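Local coordinates for protein probable enoyl-CoA hydratase/isomerase (Pseudomonas aeruginosa, PDB 7BOR) that binds coenzyme A in a crotonase fold and probably acts as an enoyl-CoA hydratase/isomerase, perhaps of the delta(3)-delta(2)-enoyl-CoA isomerase kind, at residues L13-L27 with V51-D65. Numbering follows the deposited sequence.
Sequences LLTLRLDRQDKKNAL and VLITGGDACFTSGND. With COA (coenzyme A), chain C.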
ATOM      1  N   LEU A  13       5.977  17.199  -7.767  1.00 49.43           N
ATOM      2  CA  LEU A  13       5.677  15.781  -7.692  1.00 49.21           C
ATOM      3  C   LEU A  13       6.827  15.036  -7.026  1.00 50.45           C
ATOM      4  O   LEU A  13       7.949  15.019  -7.544  1.00 53.60           O
ATOM      5  CB  LEU A  13       5.432  15.230  -9.099  1.00 48.65           C
ATOM      6  CG  LEU A  13       5.419  13.723  -9.212  1.00 47.15           C
ATOM      7  CD1 LEU A  13       4.196  13.166  -8.484  1.00 42.23           C
ATOM      8  CD2 LEU A  13       5.438  13.342 -10.683  1.00 46.98           C
ATOM      9  N   LEU A  14       6.540  14.388  -5.903  1.00 49.14           N
ATOM     10  CA  LEU A  14       7.512  13.528  -5.236  1.00 50.43           C
ATOM     11  C   LEU A  14       7.216  12.076  -5.585  1.00 45.90           C
ATOM     12  O   LEU A  14       6.089  11.619  -5.416  1.00 42.37           O
ATOM     13  CB  LEU A  14       7.469  13.731  -3.716  1.00 46.89           C
ATOM     14  CG  LEU A  14       8.446  12.815  -2.974  1.00 51.58           C
ATOM     15  CD1 LEU A  14       9.904  13.057  -3.397  1.00 55.96           C
ATOM     16  CD2 LEU A  14       8.270  13.012  -1.495  1.00 49.23           C
ATOM     17  N   THR A  15       8.224  11.359  -6.065  1.00 42.40           N
ATOM     18  CA  THR A  15       8.090   9.971  -6.469  1.00 49.77           C
ATOM     19  C   THR A  15       8.897   9.057  -5.552  1.00 48.89           C
ATOM     20  O   THR A  15      10.130   9.160  -5.503  1.00 46.38           O
ATOM     21  CB  THR A  15       8.554   9.797  -7.914  1.00 43.69           C
ATOM     22  OG1 THR A  15       7.699  10.550  -8.777  1.00 48.36           O
ATOM     23  CG2 THR A  15       8.513   8.329  -8.310  1.00 42.58           C
ATOM     24  N   LEU A  16       8.198   8.144  -4.853  1.00 46.00           N
ATOM     25  CA  LEU A  16       8.827   7.083  -4.058  1.00 39.41           C
ATOM     26  C   LEU A  16       8.881   5.808  -4.901  1.00 40.99           C
ATOM     27  O   LEU A  16       7.842   5.230  -5.240  1.00 33.97           O
ATOM     28  CB  LEU A  16       8.069   6.856  -2.763  1.00 38.90           C
ATOM     29  CG  LEU A  16       7.798   8.106  -1.932  1.00 45.39           C
ATOM     30  CD1 LEU A  16       6.993   7.774  -0.677  1.00 45.30           C
ATOM     31  CD2 LEU A  16       9.101   8.823  -1.583  1.00 48.58           C
ATOM     32  N   ARG A  17      10.086   5.372  -5.243  1.00 35.46           N
ATOM     33  CA  ARG A  17      10.288   4.276  -6.176  1.00 39.84           C
ATOM     34  C   ARG A  17      10.983   3.136  -5.434  1.00 44.62           C
ATOM     35  O   ARG A  17      12.186   3.191  -5.178  1.00 44.88           O
ATOM     36  CB  ARG A  17      11.094   4.745  -7.395  1.00 46.54           C
ATOM     37  CG  ARG A  17      11.768   3.618  -8.262  1.00 49.85           C
ATOM     38  CD  ARG A  17      11.097   3.395  -9.637  1.00 52.55           C
ATOM     39  NE  ARG A  17      11.868   2.546 -10.571  1.00 54.99           N
ATOM     40  CZ  ARG A  17      12.182   1.255 -10.367  1.00 54.52           C
ATOM     41  NH1 ARG A  17      11.837   0.641  -9.243  1.00 52.84           N
ATOM     42  NH2 ARG A  17      12.856   0.561 -11.285  1.00 54.60           N
ATOM     43  N   LEU A  18      10.229   2.086  -5.118  1.00 40.23           N
ATOM     44  CA  LEU A  18      10.780   0.868  -4.534  1.00 40.98           C
ATOM     45  C   LEU A  18      11.818   0.243  -5.457  1.00 43.66           C
ATOM     46  O   LEU A  18      11.511  -0.124  -6.593  1.00 39.18           O
ATOM     47  CB  LEU A  18       9.627  -0.111  -4.270  1.00 39.66           C
ATOM     48  CG  LEU A  18       8.781   0.065  -2.991  1.00 43.90           C
ATOM     49  CD1 LEU A  18       8.340   1.468  -2.674  1.00 42.28           C
ATOM     50  CD2 LEU A  18       7.537  -0.868  -3.001  1.00 40.97           C
ATOM     51  N   ASP A  19      13.050   0.098  -4.977  1.00 48.59           N
ATOM     52  CA  ASP A  19      14.135  -0.438  -5.814  1.00 47.60           C
ATOM     53  C   ASP A  19      14.856  -1.574  -5.078  1.00 50.15           C
ATOM     54  O   ASP A  19      15.946  -1.382  -4.531  1.00 50.84           O
ATOM     55  CB  ASP A  19      15.127   0.685  -6.244  1.00 53.19           C
ATOM     56  CG  ASP A  19      15.868   0.358  -7.572  1.00 60.26           C
ATOM     57  OD1 ASP A  19      15.699  -0.755  -8.134  1.00 54.64           O
ATOM     58  OD2 ASP A  19      16.611   1.244  -8.057  1.00 67.95           O
ATOM     59  N   ARG A  20      14.261  -2.765  -5.116  1.00 41.78           N
ATOM     60  CA  ARG A  20      14.817  -3.972  -4.495  1.00 46.68           C
ATOM     61  C   ARG A  20      14.361  -5.155  -5.355  1.00 45.05           C
ATOM     62  O   ARG A  20      13.683  -6.071  -4.903  1.00 48.15           O
ATOM     63  CB  ARG A  20      14.394  -4.094  -3.043  1.00 48.66           C
ATOM     64  CG  ARG A  20      15.034  -5.267  -2.260  1.00 44.03           C
ATOM     65  CD  ARG A  20      14.727  -5.169  -0.779  1.00 41.21           C
ATOM     66  NE  ARG A  20      15.436  -6.195   0.007  1.00 44.75           N
ATOM     67  CZ  ARG A  20      14.862  -7.110   0.787  1.00 47.05           C
ATOM     68  NH1 ARG A  20      13.544  -7.142   0.940  1.00 38.03           N
ATOM     69  NH2 ARG A  20      15.610  -7.995   1.440  1.00 42.31           N
ATOM     70  N   GLN A  21      14.743  -5.143  -6.631  1.00 42.80           N
ATOM     71  CA  GLN A  21      14.120  -6.030  -7.608  1.00 43.85           C
ATOM     72  C   GLN A  21      14.454  -7.488  -7.334  1.00 47.36           C
ATOM     73  O   GLN A  21      13.597  -8.361  -7.488  1.00 47.84           O
ATOM     74  CB  GLN A  21      14.542  -5.611  -9.024  1.00 49.11           C
ATOM     75  CG  GLN A  21      14.268  -4.111  -9.351  1.00 53.19           C
ATOM     76  CD  GLN A  21      12.786  -3.717  -9.215  1.00 56.38           C
ATOM     77  OE1 GLN A  21      12.450  -2.704  -8.564  1.00 54.10           O
ATOM     78  NE2 GLN A  21      11.890  -4.524  -9.834  1.00 49.71           N
ATOM     79  N   ASP A  22      15.679  -7.775  -6.898  1.00 46.56           N
ATOM     80  CA  ASP A  22      16.055  -9.141  -6.548  1.00 45.48           C
ATOM     81  C   ASP A  22      15.123  -9.772  -5.514  1.00 44.62           C
ATOM     82  O   ASP A  22      15.033 -11.001  -5.456  1.00 48.55           O
ATOM     83  CB  ASP A  22      17.513  -9.137  -6.039  1.00 47.73           C
ATOM     84  CG  ASP A  22      17.831  -7.892  -5.128  1.00 60.26           C
ATOM     85  OD1 ASP A  22      17.440  -6.732  -5.481  1.00 58.52           O
ATOM     86  OD2 ASP A  22      18.461  -8.073  -4.055  1.00 60.57           O
ATOM     87  N   LYS A  23      14.446  -8.976  -4.692  1.00 46.77           N
ATOM     88  CA  LYS A  23      13.544  -9.512  -3.682  1.00 45.61           C
ATOM     89  C   LYS A  23      12.091  -9.144  -3.972  1.00 42.70           C
ATOM     90  O   LYS A  23      11.264  -9.104  -3.066  1.00 41.34           O
ATOM     91  CB  LYS A  23      13.955  -9.029  -2.292  1.00 44.82           C
ATOM     92  CG  LYS A  23      15.302  -9.598  -1.795  1.00 51.46           C
ATOM     93  CD  LYS A  23      15.366 -11.116  -2.005  1.00 54.15           C
ATOM     94  CE  LYS A  23      16.666 -11.761  -1.487  1.00 59.50           C
ATOM     95  NZ  LYS A  23      16.665 -11.930  -0.015  1.00 58.84           N
ATOM     96  N   LYS A  24      11.763  -8.894  -5.231  1.00 42.69           N
ATOM     97  CA  LYS A  24      10.407  -8.519  -5.611  1.00 39.55           C
ATOM     98  C   LYS A  24       9.896  -7.317  -4.829  1.00 37.83           C
ATOM     99  O   LYS A  24       8.707  -7.245  -4.490  1.00 35.92           O
ATOM    100  CB  LYS A  24       9.460  -9.713  -5.468  1.00 40.51           C
ATOM    101  CG  LYS A  24       9.873 -10.920  -6.289  1.00 47.92           C
ATOM    102  CD  LYS A  24      10.259 -10.512  -7.717  1.00 46.37           C
ATOM    103  CE  LYS A  24       9.485 -11.246  -8.796  1.00 56.56           C
ATOM    104  NZ  LYS A  24       9.309 -10.387 -10.030  1.00 48.05           N
ATOM    105  N   ASN A  25      10.821  -6.393  -4.532  1.00 35.98           N
ATOM    106  CA  ASN A  25      10.567  -5.178  -3.767  1.00 36.14           C
ATOM    107  C   ASN A  25       9.975  -5.449  -2.379  1.00 34.33           C
ATOM    108  O   ASN A  25       9.211  -4.623  -1.845  1.00 33.31           O
ATOM    109  CB  ASN A  25       9.665  -4.205  -4.556  1.00 35.88           C
ATOM    110  CG  ASN A  25      10.393  -3.571  -5.762  1.00 43.02           C
ATOM    111  OD1 ASN A  25      11.616  -3.479  -5.783  1.00 36.32           O
ATOM    112  ND2 ASN A  25       9.629  -3.133  -6.760  1.00 40.06           N
ATOM    113  N   ALA A  26      10.351  -6.573  -1.774  1.00 35.15           N
ATOM    114  CA  ALA A  26       9.896  -6.902  -0.420  1.00 36.91           C
ATOM    115  C   ALA A  26      10.340  -5.825   0.549  1.00 35.32           C
ATOM    116  O   ALA A  26      11.482  -5.363   0.494  1.00 39.30           O
ATOM    117  CB  ALA A  26      10.428  -8.266   0.001  1.00 36.62           C
ATOM    118  N   LEU A  27       9.427  -5.385   1.403  1.00 34.76           N
ATOM    119  CA  LEU A  27       9.643  -4.173   2.182  1.00 35.75           C
ATOM    120  C   LEU A  27      10.308  -4.469   3.527  1.00 37.78           C
ATOM    121  O   LEU A  27       9.695  -5.087   4.409  1.00 32.70           O
ATOM    122  CB  LEU A  27       8.318  -3.458   2.421  1.00 33.74           C
ATOM    123  CG  LEU A  27       7.547  -3.036   1.166  1.00 32.54           C
ATOM    124  CD1 LEU A  27       6.173  -2.659   1.565  1.00 34.35           C
ATOM    125  CD2 LEU A  27       8.270  -1.874   0.597  1.00 30.26           C
ATOM    126  N   VAL A  51       2.312  13.016  -4.355  1.00 34.72           N
ATOM    127  CA  VAL A  51       3.233  11.896  -4.246  1.00 35.31           C
ATOM    128  C   VAL A  51       2.780  10.766  -5.154  1.00 34.05           C
ATOM    129  O   VAL A  51       1.593  10.421  -5.193  1.00 32.93           O
ATOM    130  CB  VAL A  51       3.357  11.415  -2.785  1.00 37.08           C
ATOM    131  CG1 VAL A  51       4.085  10.046  -2.717  1.00 33.98           C
ATOM    132  CG2 VAL A  51       4.074  12.476  -1.936  1.00 40.57           C
ATOM    133  N   LEU A  52       3.748  10.153  -5.831  1.00 34.09           N
ATOM    134  CA  LEU A  52       3.553   8.945  -6.605  1.00 36.38           C
ATOM    135  C   LEU A  52       4.345   7.787  -5.997  1.00 39.43           C
ATOM    136  O   LEU A  52       5.539   7.929  -5.698  1.00 39.47           O
ATOM    137  CB  LEU A  52       3.976   9.210  -8.044  1.00 37.64           C
ATOM    138  CG  LEU A  52       3.541   8.216  -9.088  1.00 39.57           C
ATOM    139  CD1 LEU A  52       3.328   9.003 -10.380  1.00 42.41           C
ATOM    140  CD2 LEU A  52       4.610   7.195  -9.208  1.00 40.89           C
ATOM    141  N   ILE A  53       3.704   6.631  -5.857  1.00 30.92           N
ATOM    142  CA  ILE A  53       4.385   5.434  -5.359  1.00 34.30           C
ATOM    143  C   ILE A  53       4.401   4.378  -6.443  1.00 32.58           C
ATOM    144  O   ILE A  53       3.354   4.060  -7.019  1.00 34.38           O
ATOM    145  CB  ILE A  53       3.702   4.857  -4.109  1.00 34.88           C
ATOM    146  CG1 ILE A  53       3.639   5.871  -2.999  1.00 33.11           C
ATOM    147  CG2 ILE A  53       4.491   3.676  -3.532  1.00 32.70           C
ATOM    148  CD1 ILE A  53       2.859   5.405  -1.785  1.00 40.59           C
ATOM    149  N   THR A  54       5.552   3.742  -6.639  1.00 27.98           N
ATOM    150  CA  THR A  54       5.666   2.722  -7.672  1.00 28.80           C
ATOM    151  C   THR A  54       6.874   1.824  -7.424  1.00 31.61           C
ATOM    152  O   THR A  54       7.871   2.247  -6.837  1.00 33.28           O
ATOM    153  CB  THR A  54       5.760   3.404  -9.054  1.00 34.56           C
ATOM    154  OG1 THR A  54       5.808   2.431 -10.089  1.00 32.68           O
ATOM    155  CG2 THR A  54       7.008   4.270  -9.150  1.00 38.30           C
ATOM    156  N   GLY A  55       6.780   0.590  -7.894  1.00 30.02           N
ATOM    157  CA  GLY A  55       7.923  -0.285  -7.973  1.00 30.94           C
ATOM    158  C   GLY A  55       8.606  -0.316  -9.331  1.00 37.04           C
ATOM    159  O   GLY A  55       9.576  -1.063  -9.492  1.00 34.38           O
ATOM    160  N   GLY A  56       8.143   0.484 -10.291  1.00 37.92           N
ATOM    161  CA  GLY A  56       8.655   0.485 -11.651  1.00 38.55           C
ATOM    162  C   GLY A  56       7.794  -0.345 -12.586  1.00 36.27           C
ATOM    163  O   GLY A  56       6.634  -0.655 -12.308  1.00 37.80           O
ATOM    164  N   ASP A  57       8.398  -0.732 -13.710  1.00 36.78           N
ATOM    165  CA  ASP A  57       7.660  -1.254 -14.852  1.00 34.51           C
ATOM    166  C   ASP A  57       7.234  -2.686 -14.682  1.00 32.46           C
ATOM    167  O   ASP A  57       6.264  -3.092 -15.317  1.00 35.41           O
ATOM    168  CB  ASP A  57       8.498  -1.192 -16.153  1.00 39.12           C
ATOM    169  CG  ASP A  57       8.801   0.230 -16.584  1.00 44.87           C
ATOM    170  OD1 ASP A  57       8.125   1.160 -16.080  1.00 43.01           O
ATOM    171  OD2 ASP A  57       9.720   0.414 -17.424  1.00 53.29           O
ATOM    172  N   ALA A  58       7.922  -3.454 -13.838  1.00 36.43           N
ATOM    173  CA  ALA A  58       7.656  -4.880 -13.738  1.00 34.31           C
ATOM    174  C   ALA A  58       7.116  -5.357 -12.395  1.00 35.15           C
ATOM    175  O   ALA A  58       6.581  -6.467 -12.326  1.00 36.96           O
ATOM    176  CB  ALA A  58       8.942  -5.667 -14.013  1.00 38.79           C
ATOM    177  N   CYS A  59       7.280  -4.597 -11.328  1.00 34.87           N
ATOM    178  CA  CYS A  59       6.991  -5.152 -10.005  1.00 36.15           C
ATOM    179  C   CYS A  59       6.582  -4.023  -9.085  1.00 33.01           C
ATOM    180  O   CYS A  59       7.198  -2.960  -9.098  1.00 33.91           O
ATOM    181  CB  CYS A  59       8.208  -5.920  -9.419  1.00 38.10           C
ATOM    182  SG  CYS A  59       7.915  -6.733  -7.760  1.00 43.02           S
ATOM    183  N   PHE A  60       5.520  -4.236  -8.308  1.00 30.31           N
ATOM    184  CA  PHE A  60       5.167  -3.225  -7.317  1.00 31.28           C
ATOM    185  C   PHE A  60       5.819  -3.596  -5.958  1.00 34.37           C
ATOM    186  O   PHE A  60       6.902  -3.086  -5.643  1.00 33.89           O
ATOM    187  CB  PHE A  60       3.645  -3.062  -7.236  1.00 26.85           C
ATOM    188  CG  PHE A  60       3.198  -1.896  -6.382  1.00 29.83           C
ATOM    189  CD1 PHE A  60       3.518  -0.586  -6.718  1.00 28.05           C
ATOM    190  CD2 PHE A  60       2.433  -2.104  -5.230  1.00 27.29           C
ATOM    191  CE1 PHE A  60       3.095   0.473  -5.906  1.00 25.12           C
ATOM    192  CE2 PHE A  60       2.008  -1.041  -4.428  1.00 24.42           C
ATOM    193  CZ  PHE A  60       2.335   0.245  -4.759  1.00 28.67           C
ATOM    194  N   THR A  61       5.242  -4.525  -5.184  1.00 33.69           N
ATOM    195  CA  THR A  61       5.954  -5.074  -4.016  1.00 33.43           C
ATOM    196  C   THR A  61       5.329  -6.399  -3.598  1.00 35.72           C
ATOM    197  O   THR A  61       4.104  -6.538  -3.599  1.00 32.24           O
ATOM    198  CB  THR A  61       5.931  -4.098  -2.821  1.00 35.76           C
ATOM    199  OG1 THR A  61       6.585  -4.674  -1.669  1.00 35.72           O
ATOM    200  CG2 THR A  61       4.502  -3.770  -2.419  1.00 33.40           C
ATOM    201  N   SER A  62       6.164  -7.356  -3.220  1.00 35.03           N
ATOM    202  CA  SER A  62       5.658  -8.609  -2.657  1.00 37.92           C
ATOM    203  C   SER A  62       5.250  -8.454  -1.197  1.00 34.32           C
ATOM    204  O   SER A  62       4.899  -9.446  -0.544  1.00 34.06           O
ATOM    205  CB  SER A  62       6.687  -9.745  -2.823  1.00 38.76           C
ATOM    206  OG  SER A  62       7.994  -9.414  -2.359  1.00 37.19           O
ATOM    207  N   GLY A  63       5.230  -7.226  -0.684  1.00 30.33           N
ATOM    208  CA  GLY A  63       4.768  -6.998   0.658  1.00 34.87           C
ATOM    209  C   GLY A  63       5.924  -7.083   1.633  1.00 39.73           C
ATOM    210  O   GLY A  63       7.121  -7.041   1.272  1.00 36.97           O
ATOM    211  N   ASN A  64       5.544  -7.226   2.899  1.00 36.97           N
ATOM    212  CA  ASN A  64       6.508  -7.214   3.993  1.00 35.90           C
ATOM    213  C   ASN A  64       7.615  -8.226   3.762  1.00 35.49           C
ATOM    214  O   ASN A  64       7.381  -9.339   3.300  1.00 36.21           O
ATOM    215  CB  ASN A  64       5.813  -7.504   5.324  1.00 35.41           C
ATOM    216  CG  ASN A  64       6.390  -6.713   6.451  1.00 33.22           C
ATOM    217  OD1 ASN A  64       5.835  -5.689   6.846  1.00 37.02           O
ATOM    218  ND2 ASN A  64       7.517  -7.168   6.981  1.00 34.21           N
ATOM    219  N   ASP A  65       8.840  -7.822   4.072  1.00 38.47           N
ATOM    220  CA  ASP A  65       9.924  -8.793   4.110  1.00 40.75           C
ATOM    221  C   ASP A  65       9.613  -9.869   5.147  1.00 37.82           C
ATOM    222  O   ASP A  65       9.419  -9.558   6.324  1.00 41.50           O
ATOM    223  CB  ASP A  65      11.222  -8.084   4.451  1.00 41.64           C
ATOM    224  CG  ASP A  65      12.419  -8.947   4.184  1.00 46.23           C
ATOM    225  OD1 ASP A  65      12.495 -10.025   4.801  1.00 47.25           O
ATOM    226  OD2 ASP A  65      13.267  -8.570   3.347  1.00 48.38           O
TER
HETATM  227  N1A COA C 301       9.977 -11.571   1.782  1.00 39.74           N
HETATM  228  C2A COA C 301      11.252 -12.050   1.724  1.00 46.38           C
HETATM  229  N3A COA C 301      11.796 -12.487   0.549  1.00 42.56           N
HETATM  230  C4A COA C 301      11.023 -12.406  -0.547  1.00 50.01           C
HETATM  231  C5A COA C 301       9.761 -11.932  -0.514  1.00 47.55           C
HETATM  232  C6A COA C 301       9.228 -11.510   0.686  1.00 40.25           C
HETATM  233  N6A COA C 301       7.885 -10.954   0.909  1.00 38.35           N
HETATM  234  N7A COA C 301       9.231 -11.982  -1.768  1.00 46.91           N
HETATM  235  C8A COA C 301      10.160 -12.497  -2.603  1.00 52.42           C
HETATM  236  N9A COA C 301      11.205 -12.746  -1.822  1.00 50.98           N
HETATM  237  C1B COA C 301      12.434 -13.275  -2.449  1.00 54.33           C
HETATM  238  C2B COA C 301      12.443 -14.877  -2.656  1.00 56.91           C
HETATM  239  O2B COA C 301      12.660 -15.508  -1.331  1.00 53.67           O
HETATM  240  C3B COA C 301      13.425 -14.981  -3.506  1.00 58.38           C
HETATM  241  O3B COA C 301      14.736 -14.819  -2.820  1.00 60.63           O
HETATM  242  P3B COA C 301      16.120 -15.400  -3.439  1.00 68.58           P
HETATM  243  O7A COA C 301      16.190 -15.180  -4.937  1.00 68.59           O
HETATM  244  O8A COA C 301      16.164 -16.867  -3.112  1.00 60.32           O
HETATM  245  O9A COA C 301      17.242 -14.639  -2.796  1.00 66.88           O
HETATM  246  C4B COA C 301      13.331 -13.773  -4.471  1.00 53.87           C
HETATM  247  O4B COA C 301      12.660 -12.688  -3.604  1.00 56.24           O
HETATM  248  C5B COA C 301      12.560 -14.005  -5.634  1.00 53.87           C
HETATM  249  O5B COA C 301      11.265 -14.231  -5.176  1.00 53.17           O
HETATM  250  P1A COA C 301      10.396 -15.440  -5.851  1.00 56.63           P
HETATM  251  O1A COA C 301       9.238 -15.860  -4.969  1.00 55.96           O
HETATM  252  O2A COA C 301      11.217 -16.664  -6.189  1.00 58.78           O
HETATM  253  O3A COA C 301       9.870 -14.795  -7.274  1.00 57.37           O
HETATM  254  P2A COA C 301       8.422 -15.332  -7.856  1.00 55.48           P
HETATM  255  O4A COA C 301       8.254 -14.733  -9.250  1.00 51.06           O
HETATM  256  O5A COA C 301       8.511 -16.827  -7.802  1.00 54.72           O
HETATM  257  O6A COA C 301       7.174 -14.913  -6.841  1.00 46.27           O
HETATM  258  CBP COA C 301       5.739 -13.477  -5.566  1.00 47.46           C
HETATM  259  CCP COA C 301       6.736 -13.545  -6.779  1.00 49.84           C
HETATM  260  CDP COA C 301       5.559 -11.981  -5.126  1.00 40.58           C
HETATM  261  CEP COA C 301       4.363 -14.068  -5.965  1.00 42.18           C
HETATM  262  CAP COA C 301       6.421 -14.374  -4.484  1.00 46.66           C
HETATM  263  OAP COA C 301       7.715 -13.888  -4.301  1.00 44.37           O
HETATM  264  C9P COA C 301       5.718 -14.319  -3.128  1.00 50.46           C
HETATM  265  O9P COA C 301       4.681 -14.880  -2.922  1.00 50.98           O
HETATM  266  N8P COA C 301       6.425 -13.550  -2.082  1.00 47.67           N
HETATM  267  C7P COA C 301       5.875 -13.396  -0.733  1.00 46.83           C
HETATM  268  C6P COA C 301       4.489 -12.685  -0.771  1.00 41.58           C
HETATM  269  C5P COA C 301       4.042 -12.564   0.722  1.00 40.81           C
HETATM  270  O5P COA C 301       3.641 -13.487   1.340  1.00 38.19           O
HETATM  271  N4P COA C 301       4.130 -11.252   1.338  1.00 39.72           N
HETATM  272  C3P COA C 301       3.779 -11.098   2.728  1.00 44.58           C
HETATM  273  C2P COA C 301       2.283 -11.030   2.892  1.00 43.39           C
HETATM  274  S1P COA C 301       2.065 -10.806   4.673  1.00 57.94           S
HETATM  275  O   HOH W   1       7.737  -8.778 -11.627  1.00 44.06           O
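Part of the coenzyme A pocket of this crotonase fold is formed where two parallel strands of a beta-alpha-beta unit, 13-18 and 51-54, run out into loops that stay bonded to each other. The strand axes lie 18° apart, and a ladder from L52 N to L14 O through L18 N to T54 O fixes their register; L14 and L16 pack on V51, with helix 29-44 over that face. Beyond the strands, N25 reaches across with CG anti to its carbonyl carbon (chi1 -71°): ND2 donates to F60 O at 2.9 Å, while OD1 accepts R20 N of its own turn. T61 OG1 gives its proton to N25 O at 2.6 Å, from above the carbonyl plane, and accepts G63 N in an ST turn. K24 O takes two donors, S62 N at 2.8 Å and S62 OG. Further on, L27 N meets G63 O and D65 N meets L27 O, the latter bond nearly straight at 167°. R20, extended from CG to NE, forms a salt bridge from NH1 to D65 OD2 at 2.8 Å, on the anti side and tilted out of the carboxylate plane; NH1 also donates to A26 O, and D65 OD1 caps the following helix at D68 N. S62 O accepts coenzyme A N4P at 2.7 Å and N64 O accepts adenine N6A at 2.9 Å, consistent with the inter-loop bonds holding both carbonyls in place for the cofactor.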